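Local coordinates for protein 6-phospho-beta-d glycosidase (Streptococcus pyogenes, PDB 5FOO) that probably hydrolyses 6-phospho-beta-glucosides and other beta-glucosides as a family 1 glycoside hydrolase, and is covalently labelled by 6-phosphocyclophellitol, at residues Asp40-Tyr45 with Ser423-Tyr428; Ala239-Ala244 with Lys302-Pro307; Pro361-Glu366 with Asn409-His414. The protein carries 1 engineered substitution. One frame throughout, in Å; residues are numbered along the deposited sequence.

Contact 1: residues Asp40-Tyr45 with Ser423-Tyr428; sequences DLFYDY and SWLNAY. With JAZ (6-phosphocyclophellitol), chain G.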
loop_
_atom_site.group_PDB
_atom_site.type_symbol
_atom_site.label_atom_id
_atom_site.label_comp_id
_atom_site.label_asym_id
_atom_site.label_seq_id
_atom_site.Cartn_x
_atom_site.Cartn_y
_atom_site.Cartn_z
ATOM N N ASP A 40 -17.885 9.092 -14.673
ATOM C CA ASP A 40 -18.949 8.135 -14.389
ATOM C C ASP A 40 -18.388 6.723 -14.099
ATOM O O ASP A 40 -19.130 5.866 -13.614
ATOM C CB ASP A 40 -20.077 8.173 -15.440
ATOM C CG ASP A 40 -19.571 8.153 -16.825
ATOM O OD1 ASP A 40 -18.702 7.298 -17.105
ATOM O OD2 ASP A 40 -20.024 9.024 -17.604
ATOM N N LEU A 41 -17.071 6.517 -14.273
ATOM C CA LEU A 41 -16.413 5.323 -13.753
ATOM C C LEU A 41 -16.282 5.327 -12.240
ATOM O O LEU A 41 -15.877 4.305 -11.679
ATOM C CB LEU A 41 -15.058 5.112 -14.384
ATOM C CG LEU A 41 -14.914 5.053 -15.904
ATOM C CD1 LEU A 41 -13.434 4.937 -16.207
ATOM C CD2 LEU A 41 -15.712 3.918 -16.547
ATOM N N PHE A 42 -16.644 6.429 -11.572
ATOM C CA PHE A 42 -16.399 6.592 -10.151
ATOM C C PHE A 42 -17.682 6.595 -9.419
ATOM O O PHE A 42 -18.558 7.386 -9.704
ATOM C CB PHE A 42 -15.580 7.895 -9.883
ATOM C CG PHE A 42 -14.181 7.844 -10.409
ATOM C CD1 PHE A 42 -13.908 8.036 -11.786
ATOM C CD2 PHE A 42 -13.123 7.550 -9.564
ATOM C CE1 PHE A 42 -12.601 7.914 -12.300
ATOM C CE2 PHE A 42 -11.795 7.480 -10.060
ATOM C CZ PHE A 42 -11.519 7.658 -11.427
ATOM N N TYR A 43 -17.787 5.739 -8.411
ATOM C CA TYR A 43 -19.004 5.672 -7.594
ATOM C C TYR A 43 -19.581 7.007 -7.082
ATOM O O TYR A 43 -18.903 7.805 -6.436
ATOM C CB TYR A 43 -18.783 4.708 -6.436
ATOM C CG TYR A 43 -20.050 4.203 -5.829
ATOM C CD1 TYR A 43 -20.767 3.157 -6.408
ATOM C CD2 TYR A 43 -20.537 4.786 -4.688
ATOM C CE1 TYR A 43 -21.956 2.707 -5.820
ATOM C CE2 TYR A 43 -21.697 4.382 -4.105
ATOM C CZ TYR A 43 -22.420 3.364 -4.674
ATOM O OH TYR A 43 -23.561 3.031 -4.000
ATOM N N ASP A 44 -20.887 7.215 -7.330
ATOM C CA ASP A 44 -21.618 8.459 -7.061
ATOM C C ASP A 44 -20.971 9.690 -7.680
ATOM O O ASP A 44 -21.237 10.786 -7.213
ATOM C CB ASP A 44 -21.879 8.706 -5.560
ATOM C CG ASP A 44 -22.858 7.719 -4.967
ATOM O OD1 ASP A 44 -23.576 7.063 -5.702
ATOM O OD2 ASP A 44 -22.933 7.568 -3.744
ATOM N N TYR A 45 -20.156 9.493 -8.720
ATOM C CA TYR A 45 -19.414 10.551 -9.373
ATOM C C TYR A 45 -18.434 11.340 -8.462
ATOM O O TYR A 45 -18.057 12.444 -8.806
ATOM C CB TYR A 45 -20.392 11.532 -10.097
ATOM C CG TYR A 45 -21.490 10.819 -10.842
ATOM C CD1 TYR A 45 -21.237 10.200 -12.056
ATOM C CD2 TYR A 45 -22.789 10.763 -10.323
ATOM C CE1 TYR A 45 -22.264 9.512 -12.747
ATOM C CE2 TYR A 45 -23.809 10.087 -11.004
ATOM C CZ TYR A 45 -23.522 9.465 -12.202
ATOM O OH TYR A 45 -24.493 8.831 -12.852
ATOM N N SER A 423 -11.580 5.735 -2.057
ATOM C CA SER A 423 -10.901 4.540 -2.592
ATOM C C SER A 423 -10.995 4.402 -4.144
ATOM O O SER A 423 -11.584 3.455 -4.662
ATOM C CB SER A 423 -11.277 3.149 -1.943
ATOM O OG SER A 423 -11.802 2.999 -0.590
ATOM N N TRP A 424 -10.402 5.320 -4.864
ATOM C CA TRP A 424 -10.099 5.105 -6.246
ATOM C C TRP A 424 -11.489 5.002 -7.001
ATOM O O TRP A 424 -12.445 5.766 -6.682
ATOM C CB TRP A 424 -9.198 3.846 -6.370
ATOM C CG TRP A 424 -8.041 3.848 -5.372
ATOM C CD1 TRP A 424 -7.816 2.951 -4.378
ATOM C CD2 TRP A 424 -6.946 4.801 -5.307
ATOM N NE1 TRP A 424 -6.643 3.247 -3.724
ATOM C CE2 TRP A 424 -6.097 4.382 -4.257
ATOM C CE3 TRP A 424 -6.625 5.957 -6.009
ATOM C CZ2 TRP A 424 -4.970 5.110 -3.873
ATOM C CZ3 TRP A 424 -5.462 6.689 -5.648
ATOM C CH2 TRP A 424 -4.658 6.256 -4.582
ATOM N N LEU A 425 -11.635 4.011 -7.882
ATOM C CA LEU A 425 -12.898 3.835 -8.624
ATOM C C LEU A 425 -14.087 3.660 -7.693
ATOM O O LEU A 425 -15.149 4.187 -7.990
ATOM C CB LEU A 425 -12.798 2.695 -9.631
ATOM C CG LEU A 425 -11.799 2.985 -10.727
ATOM C CD1 LEU A 425 -11.669 1.754 -11.592
ATOM C CD2 LEU A 425 -12.187 4.198 -11.565
ATOM N N ASN A 426 -13.919 3.055 -6.525
ATOM C CA ASN A 426 -15.037 2.960 -5.591
ATOM C C ASN A 426 -15.315 4.143 -4.717
ATOM O O ASN A 426 -16.300 4.128 -3.914
ATOM C CB ASN A 426 -14.865 1.718 -4.739
ATOM C CG ASN A 426 -14.741 0.500 -5.586
ATOM O OD1 ASN A 426 -13.698 -0.094 -5.694
ATOM N ND2 ASN A 426 -15.788 0.188 -6.265
ATOM N N ALA A 427 -14.461 5.167 -4.818
ATOM C CA ALA A 427 -14.691 6.405 -4.077
ATOM C C ALA A 427 -15.134 6.062 -2.657
ATOM O O ALA A 427 -14.427 5.337 -2.016
ATOM C CB ALA A 427 -15.697 7.291 -4.816
ATOM N N TYR A 428 -16.310 6.503 -2.204
ATOM C CA TYR A 428 -16.790 6.306 -0.840
ATOM C C TYR A 428 -17.891 5.273 -0.764
ATOM O O TYR A 428 -18.653 5.253 0.180
ATOM C CB TYR A 428 -17.295 7.680 -0.273
ATOM C CG TYR A 428 -16.146 8.639 0.061
ATOM C CD1 TYR A 428 -15.504 8.608 1.305
ATOM C CD2 TYR A 428 -15.703 9.565 -0.878
ATOM C CE1 TYR A 428 -14.422 9.464 1.586
ATOM C CE2 TYR A 428 -14.642 10.435 -0.623
ATOM C CZ TYR A 428 -13.997 10.381 0.592
ATOM O OH TYR A 428 -12.962 11.269 0.775
HETATM C C2 JAZ G . -7.153 0.968 -0.634
HETATM C C3 JAZ G . -5.688 1.320 -0.296
HETATM C C4 JAZ G . -4.767 0.147 -0.613
HETATM C C5 JAZ G . -5.154 -1.120 0.137
HETATM C C6 JAZ G . -6.619 -1.435 -0.074
HETATM C C7 JAZ G . -7.525 -0.239 0.219
HETATM C C8 JAZ G . -9.006 -0.602 0.152
HETATM O O9 JAZ G . -9.283 -1.003 -1.187
HETATM P P10 JAZ G . -10.730 -0.740 -1.787
HETATM O O11 JAZ G . -10.625 -1.230 -3.188
HETATM O O12 JAZ G . -11.181 0.637 -1.525
HETATM O O13 JAZ G . -11.643 -1.568 -0.993
HETATM O O14 JAZ G . -6.817 -1.943 -1.400
HETATM O O15 JAZ G . -8.031 2.040 -0.273
HETATM O O16 JAZ G . -5.336 2.413 -1.106
HETATM O O17 JAZ G . -3.423 0.496 -0.328
HETATM O O HOH W 1 -18.530 7.944 -3.595
#
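Leu425 lays its CD2 methyl over one face of the Phe42 ring, a CH-pi contact with CD2 3.7 Å from the ring centroid and 18° off the ring normal. The methyl sits off-centre, nearest Phe42 CZ at 3.5 Å. The two segments are loops at the active-site end of the (beta/alpha)8 barrel of a family 1 glycosidase: 40-45 follows helix 30-37, and 423-428 follows the eighth barrel strand and carries Ser423 and Trp424 of the ligand pocket. With CG of Leu425 opposite its own carbonyl carbon (chi1 -65°), the branch reaches across to the phenylalanine; the same CD2 also meets CB of Leu41. Phe42 CD2, at the ring's edge, lies 3.5 Å from Trp424 O, which is near the ring plane. Tyr35 meets Phe42 edge-to-face and Trp34 touches both Leu41 and Leu425, so helix 30-37 helps to enclose the apolar cluster.

Backbone atoms lock the two loops together. Tyr43 N donates to Leu425 O at 3.1 Å, with an N-H...O angle of 167° and the donor almost in line with the C=O bond, and the CA-H of Phe42 points to the same oxygen. Next to this, Ala427 CB packs against Tyr43 O, while a water donates to Tyr43 O and accepts from Tyr428 N, bridging the two segments beyond their one direct hydrogen bond. Within 423-428, Ala427 N bonds to Trp424 O and helps to fold the turn that presents the indole to the ligand. There Trp424 NE1 donates to O16 of 6-phosphocyclophellitol at 3.0 Å, the oxygen lying in the plane of the indole at its edge.

Contact 2: residues Ala239-Ala244 with Lys302-Pro307; sequences AAAHFA and KRVKAP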
loop_
_atom_site.group_PDB
_atom_site.type_symbol
_atom_site.label_atom_id
_atom_site.label_comp_id
_atom_site.label_asym_id
_atom_site.label_seq_id
_atom_site.Cartn_x
_atom_site.Cartn_y
_atom_site.Cartn_z
ATOM N N ALA A 239 1.142 -26.386 -8.775
ATOM C CA ALA A 239 2.027 -25.664 -9.653
ATOM C C ALA A 239 1.387 -24.290 -9.968
ATOM O O ALA A 239 2.082 -23.309 -10.076
ATOM C CB ALA A 239 2.308 -26.477 -10.915
ATOM N N ALA A 240 0.067 -24.221 -10.093
ATOM C CA ALA A 240 -0.617 -22.935 -10.191
ATOM C C ALA A 240 -0.286 -21.947 -9.024
ATOM O O ALA A 240 0.033 -20.766 -9.278
ATOM C CB ALA A 240 -2.123 -23.119 -10.250
ATOM N N ALA A 241 -0.407 -22.419 -7.784
ATOM C CA ALA A 241 -0.099 -21.625 -6.554
ATOM C C ALA A 241 1.348 -21.207 -6.513
ATOM O O ALA A 241 1.670 -20.042 -6.222
ATOM C CB ALA A 241 -0.435 -22.410 -5.280
ATOM N N HIS A 242 2.198 -22.148 -6.912
ATOM C CA HIS A 242 3.612 -21.922 -6.988
ATOM C C HIS A 242 3.895 -20.760 -7.913
ATOM O O HIS A 242 4.646 -19.837 -7.530
ATOM C CB HIS A 242 4.379 -23.169 -7.465
ATOM C CG HIS A 242 5.863 -22.993 -7.407
ATOM N ND1 HIS A 242 6.545 -22.878 -6.214
ATOM C CD2 HIS A 242 6.778 -22.820 -8.368
ATOM C CE1 HIS A 242 7.821 -22.701 -6.443
ATOM N NE2 HIS A 242 7.988 -22.653 -7.744
ATOM N N PHE A 243 3.342 -20.784 -9.127
ATOM C CA PHE A 243 3.641 -19.690 -10.029
ATOM C C PHE A 243 2.977 -18.408 -9.543
ATOM O O PHE A 243 3.579 -17.345 -9.603
ATOM C CB PHE A 243 3.387 -19.989 -11.541
ATOM C CG PHE A 243 3.746 -18.812 -12.414
ATOM C CD1 PHE A 243 5.055 -18.612 -12.842
ATOM C CD2 PHE A 243 2.820 -17.818 -12.659
ATOM C CE1 PHE A 243 5.381 -17.463 -13.551
ATOM C CE2 PHE A 243 3.163 -16.655 -13.390
ATOM C CZ PHE A 243 4.424 -16.482 -13.823
ATOM N N ALA A 244 1.760 -18.484 -9.011
ATOM C CA ALA A 244 1.115 -17.290 -8.541
ATOM C C ALA A 244 1.917 -16.588 -7.413
ATOM O O ALA A 244 1.920 -15.339 -7.319
ATOM C CB ALA A 244 -0.270 -17.557 -8.091
ATOM N N LYS A 302 -6.150 -14.816 -1.102
ATOM C CA LYS A 302 -6.216 -15.159 -2.528
ATOM C C LYS A 302 -6.155 -16.685 -2.550
ATOM O O LYS A 302 -5.363 -17.269 -1.800
ATOM C CB LYS A 302 -5.018 -14.609 -3.329
ATOM C CG LYS A 302 -4.740 -13.103 -3.224
ATOM N N ARG A 303 -7.000 -17.326 -3.372
ATOM C CA ARG A 303 -6.838 -18.724 -3.734
ATOM C C ARG A 303 -6.817 -18.912 -5.261
ATOM O O ARG A 303 -7.442 -18.155 -6.010
ATOM C CB ARG A 303 -7.958 -19.570 -3.139
ATOM C CG ARG A 303 -8.198 -19.355 -1.656
ATOM C CD ARG A 303 -9.531 -19.964 -1.192
ATOM N NE ARG A 303 -9.696 -19.712 0.220
ATOM C CZ ARG A 303 -8.968 -20.305 1.186
ATOM N NH1 ARG A 303 -8.085 -21.263 0.943
ATOM N NH2 ARG A 303 -9.204 -19.991 2.437
ATOM N N VAL A 304 -6.087 -19.924 -5.702
ATOM C CA VAL A 304 -5.954 -20.177 -7.129
ATOM C C VAL A 304 -6.058 -21.667 -7.443
ATOM O O VAL A 304 -5.916 -22.516 -6.546
ATOM C CB VAL A 304 -4.628 -19.667 -7.685
ATOM C CG1 VAL A 304 -4.495 -18.160 -7.428
ATOM C CG2 VAL A 304 -3.481 -20.480 -7.116
ATOM N N LYS A 305 -6.311 -21.951 -8.726
ATOM C CA LYS A 305 -6.313 -23.326 -9.265
ATOM C C LYS A 305 -5.616 -23.319 -10.624
ATOM O O LYS A 305 -5.380 -22.258 -11.186
ATOM C CB LYS A 305 -7.747 -23.874 -9.423
ATOM C CG LYS A 305 -8.556 -23.070 -10.429
ATOM C CD LYS A 305 -9.975 -23.567 -10.653
ATOM C CE LYS A 305 -10.643 -22.566 -11.583
ATOM N NZ LYS A 305 -11.995 -23.039 -11.881
ATOM N N ALA A 306 -5.281 -24.515 -11.111
ATOM C CA ALA A 306 -4.819 -24.725 -12.467
ATOM C C ALA A 306 -5.795 -24.075 -13.436
ATOM O O ALA A 306 -6.995 -24.107 -13.203
ATOM C CB ALA A 306 -4.754 -26.206 -12.791
ATOM N N PRO A 307 -5.272 -23.441 -14.487
ATOM C CA PRO A 307 -6.157 -22.771 -15.430
ATOM C C PRO A 307 -7.264 -23.704 -16.052
ATOM O O PRO A 307 -7.001 -24.791 -16.464
ATOM C CB PRO A 307 -5.206 -22.187 -16.481
ATOM C CG PRO A 307 -3.917 -22.828 -16.285
ATOM C CD PRO A 307 -3.887 -23.482 -14.930
#
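Val304 presses its CG2 methyl onto the backbone of helix 235-258, 3.6 Å from CA of Ala241 and almost as near to its N. This is the tight centre of the contact. Both methyls of the valine are used: CG2 also reaches CB of Ala241 at 4.0 Å, whereas CG1, opposite the carbonyl carbon (chi1 -58°), is turned to CB of Ala244 at the longer distance of 4.3 Å. One turn earlier on the helix, Ala240 points its CB at the strand and rests on main chain, with Lys305 O at 3.5 Å and Ala306 N at 3.6 Å. The small alanines fit a close approach: the axes of 239-244 and 302-305 come within 7.2 Å, their directions 131° apart. Tyr323 packs on Ala240, Ala244 and Val304 and helps to bury this patch.

The other flank is looser. Lys305 directs its CB away from the helix and carries an extended chain to its NZ, and Ala306, where the strand gives way to loop, is partly exposed and adds little area. No hydrogen bond joins the two segments themselves; a polar link lies just beside them, where Ala306 N donates to the carboxylate of Asp237, one turn before Ala241 on the same helix. On the strand's own edges, backbone bonds run from Val304 to Tyr229 and from Lys305 to Asp324. The arrangement is a helix lying against one face of a small three-stranded mixed sheet, 228-230, 302-305 and 324-325, formed by excursions from the (beta/alpha)8 barrel.

Contact 3: residues Pro361-Glu366 with Asn409-His414; sequences PWFLSE and NCFGYH. With JAZ (6-phosphocyclophellitol), chain G.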
loop_
_atom_site.group_PDB
_atom_site.type_symbol
_atom_site.label_atom_id
_atom_site.label_comp_id
_atom_site.label_asym_id
_atom_site.label_seq_id
_atom_site.Cartn_x
_atom_site.Cartn_y
_atom_site.Cartn_z
ATOM N N PRO A 361 12.814 -7.028 10.181
ATOM C CA PRO A 361 11.626 -6.363 10.753
ATOM C C PRO A 361 10.533 -6.041 9.739
ATOM O O PRO A 361 10.829 -5.648 8.598
ATOM C CB PRO A 361 12.190 -5.091 11.413
ATOM C CG PRO A 361 13.698 -5.288 11.461
ATOM C CD PRO A 361 14.060 -6.262 10.386
ATOM N N TRP A 362 9.283 -6.186 10.177
ATOM C CA TRP A 362 8.132 -5.841 9.332
ATOM C C TRP A 362 6.963 -5.455 10.208
ATOM O O TRP A 362 6.921 -5.835 11.373
ATOM C CB TRP A 362 7.781 -7.043 8.427
ATOM C CG TRP A 362 7.254 -8.225 9.192
ATOM C CD1 TRP A 362 8.008 -9.158 9.862
ATOM C CD2 TRP A 362 5.884 -8.615 9.377
ATOM N NE1 TRP A 362 7.191 -10.090 10.452
ATOM C CE2 TRP A 362 5.887 -9.787 10.173
ATOM C CE3 TRP A 362 4.649 -8.091 8.955
ATOM C CZ2 TRP A 362 4.710 -10.440 10.554
ATOM C CZ3 TRP A 362 3.485 -8.735 9.336
ATOM C CH2 TRP A 362 3.527 -9.905 10.122
ATOM N N PHE A 363 6.045 -4.667 9.669
ATOM C CA PHE A 363 4.741 -4.440 10.299
ATOM C C PHE A 363 3.539 -4.618 9.343
ATOM O O PHE A 363 3.667 -4.523 8.126
ATOM C CB PHE A 363 4.684 -3.077 10.957
ATOM C CG PHE A 363 4.464 -1.931 10.028
ATOM C CD1 PHE A 363 5.384 -1.608 9.053
ATOM C CD2 PHE A 363 3.330 -1.092 10.175
ATOM C CE1 PHE A 363 5.181 -0.502 8.267
ATOM C CE2 PHE A 363 3.135 -0.013 9.360
ATOM C CZ PHE A 363 4.084 0.301 8.423
ATOM N N LEU A 364 2.379 -4.897 9.909
ATOM C CA LEU A 364 1.197 -5.112 9.101
ATOM C C LEU A 364 0.665 -3.747 8.818
ATOM O O LEU A 364 0.037 -3.112 9.673
ATOM C CB LEU A 364 0.192 -5.956 9.835
ATOM C CG LEU A 364 -1.091 -6.360 9.095
ATOM C CD1 LEU A 364 -0.782 -6.984 7.758
ATOM C CD2 LEU A 364 -1.848 -7.367 9.949
ATOM N N SER A 365 0.906 -3.295 7.597
ATOM C CA SER A 365 0.828 -1.880 7.245
ATOM C C SER A 365 -0.517 -1.431 6.715
ATOM O O SER A 365 -0.746 -0.192 6.566
ATOM C CB SER A 365 1.956 -1.537 6.233
ATOM O OG SER A 365 2.104 -2.607 5.288
ATOM N N GLU A 366 -1.415 -2.389 6.449
ATOM C CA GLU A 366 -2.746 -2.027 5.963
ATOM C C GLU A 366 -3.666 -3.222 6.229
ATOM O O GLU A 366 -3.537 -4.243 5.617
ATOM C CB GLU A 366 -2.686 -1.737 4.444
ATOM C CG GLU A 366 -4.014 -1.446 3.752
ATOM C CD GLU A 366 -4.014 -1.568 2.231
ATOM O OE1 GLU A 366 -3.188 -2.265 1.641
ATOM O OE2 GLU A 366 -4.982 -0.895 1.580
ATOM N N ASN A 409 9.199 -11.354 13.621
ATOM C CA ASN A 409 9.666 -10.044 14.002
ATOM C C ASN A 409 8.764 -8.903 13.471
ATOM O O ASN A 409 9.180 -8.045 12.687
ATOM C CB ASN A 409 11.087 -9.969 13.479
ATOM C CG ASN A 409 11.883 -8.782 13.980
ATOM O OD1 ASN A 409 11.552 -8.138 14.913
ATOM N ND2 ASN A 409 12.954 -8.501 13.293
ATOM N N CYS A 410 7.546 -8.864 13.973
ATOM C CA CYS A 410 6.563 -7.812 13.678
ATOM C C CYS A 410 6.559 -6.678 14.725
ATOM O O CYS A 410 6.469 -6.923 15.915
ATOM C CB CYS A 410 5.175 -8.464 13.630
ATOM S SG CYS A 410 3.906 -7.281 13.221
ATOM N N PHE A 411 6.629 -5.437 14.299
ATOM C CA PHE A 411 6.802 -4.328 15.241
ATOM C C PHE A 411 5.617 -3.390 15.186
ATOM O O PHE A 411 5.647 -2.347 15.839
ATOM C CB PHE A 411 8.126 -3.577 14.968
ATOM C CG PHE A 411 8.205 -2.956 13.592
ATOM C CD1 PHE A 411 7.594 -1.723 13.324
ATOM C CD2 PHE A 411 8.850 -3.620 12.544
ATOM C CE1 PHE A 411 7.652 -1.134 12.055
ATOM C CE2 PHE A 411 8.960 -3.016 11.287
ATOM C CZ PHE A 411 8.345 -1.775 11.041
ATOM N N GLY A 412 4.547 -3.727 14.448
ATOM C CA GLY A 412 3.396 -2.789 14.401
ATOM C C GLY A 412 2.162 -3.203 13.612
ATOM O O GLY A 412 2.215 -4.179 12.874
ATOM N N TYR A 413 1.073 -2.435 13.772
ATOM C CA TYR A 413 -0.215 -2.714 13.137
ATOM C C TYR A 413 -0.899 -1.398 12.817
ATOM O O TYR A 413 -1.096 -0.542 13.675
ATOM C CB TYR A 413 -1.046 -3.517 14.092
ATOM C CG TYR A 413 -2.428 -3.847 13.601
ATOM C CD1 TYR A 413 -2.652 -4.836 12.644
ATOM C CD2 TYR A 413 -3.512 -3.180 14.085
ATOM C CE1 TYR A 413 -3.927 -5.142 12.237
ATOM C CE2 TYR A 413 -4.767 -3.491 13.677
ATOM C CZ TYR A 413 -4.983 -4.452 12.755
ATOM O OH TYR A 413 -6.298 -4.675 12.382
ATOM N N HIS A 414 -1.186 -1.200 11.549
ATOM C CA HIS A 414 -1.850 -0.016 11.066
ATOM C C HIS A 414 -3.223 -0.468 10.420
ATOM O O HIS A 414 -3.273 -1.252 9.491
ATOM C CB HIS A 414 -0.950 0.731 10.041
ATOM C CG HIS A 414 -0.038 1.759 10.633
ATOM N ND1 HIS A 414 0.629 2.684 9.867
ATOM C CD2 HIS A 414 0.285 2.041 11.924
ATOM C CE1 HIS A 414 1.332 3.483 10.651
ATOM N NE2 HIS A 414 1.136 3.106 11.908
HETATM C C2 JAZ G . -7.153 0.968 -0.634
HETATM C C3 JAZ G . -5.688 1.320 -0.296
HETATM C C4 JAZ G . -4.767 0.147 -0.613
HETATM C C5 JAZ G . -5.154 -1.120 0.137
HETATM C C6 JAZ G . -6.619 -1.435 -0.074
HETATM C C7 JAZ G . -7.525 -0.239 0.219
HETATM C C8 JAZ G . -9.006 -0.602 0.152
HETATM O O9 JAZ G . -9.283 -1.003 -1.187
HETATM P P10 JAZ G . -10.730 -0.740 -1.787
HETATM O O11 JAZ G . -10.625 -1.230 -3.188
HETATM O O12 JAZ G . -11.181 0.637 -1.525
HETATM O O13 JAZ G . -11.643 -1.568 -0.993
HETATM O O14 JAZ G . -6.817 -1.943 -1.400
HETATM O O15 JAZ G . -8.031 2.040 -0.273
HETATM O O16 JAZ G . -5.336 2.413 -1.106
HETATM O O17 JAZ G . -3.423 0.496 -0.328
HETATM O O HOH W 2 0.985 1.742 7.322
#
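Trp362 meets Cys410 face-on: CB lies over the six-membered ring and SG is 4.1 Å from its centroid, close to the normal. Around this pair, four backbone bonds join the parallel strands. Trp362 N donates to Asn409 O, and Trp362 O accepts from Phe411 N at 3.0 Å as well as from the CA-H of Cys410. Leu364 N reaches Gly412 O at 3.1 Å from above the carbonyl plane, 38° out of it, a less regular approach than that of His414 N, which meets Leu364 O at 2.9 Å with an N-H...O angle of 165°. A beta bulge between Trp362 and Leu364 shifts the register by one, Trp362 bridging to Cys410 and Leu364 to Tyr413.

Other polar groups are satisfied by neighbours. Trp362 NE1 bonds to Ser408, Tyr413 OH to Asn367, Ser365 OG to Asn297 and His414 NE2 to Ser72. A water donates to Ser365 O, which Arg74 also holds, and lies 2.7 Å from His414 ND1. On the face opposite Trp362 and Cys410, Phe363, Phe411 and His414 cluster: Phe363 turns its edge to the face of His414 and sets its CB over the Phe411 ring.

At the far end Glu366, with CG opposite its backbone N (chi1 176°) and an extended chain, carries OE2 to C5 of 6-phosphocyclophellitol, to which it is covalently bonded at 1.5 Å. This bond is consistent with Glu366 being the nucleophile of a retaining family 1 glycosidase, borne on the seventh strand of the (beta/alpha)8 barrel beside the eighth.

How the contacts relate
All three contacts belong to one (beta/alpha)8 barrel chain but none touches another. Contact 1 joins the earliest and latest segments, 40-45 and 423-428, and the other two fall between them: contact 2 closes first, then contact 3 opens. Contact 3 pairs the seventh and eighth barrel strands; the loop after the eighth runs on to 423-428. The centres of contacts 1 and 3 are about 29 Å apart, on opposite sides of the chain's centre, yet both reach the ligand, so a barrel strand and a loop both contribute to the pocket. Contact 2, about 31 Å and 27 Å from contacts 1 and 3 between centres, joins helix 235-258 to a small sheet outside the barrel's strands.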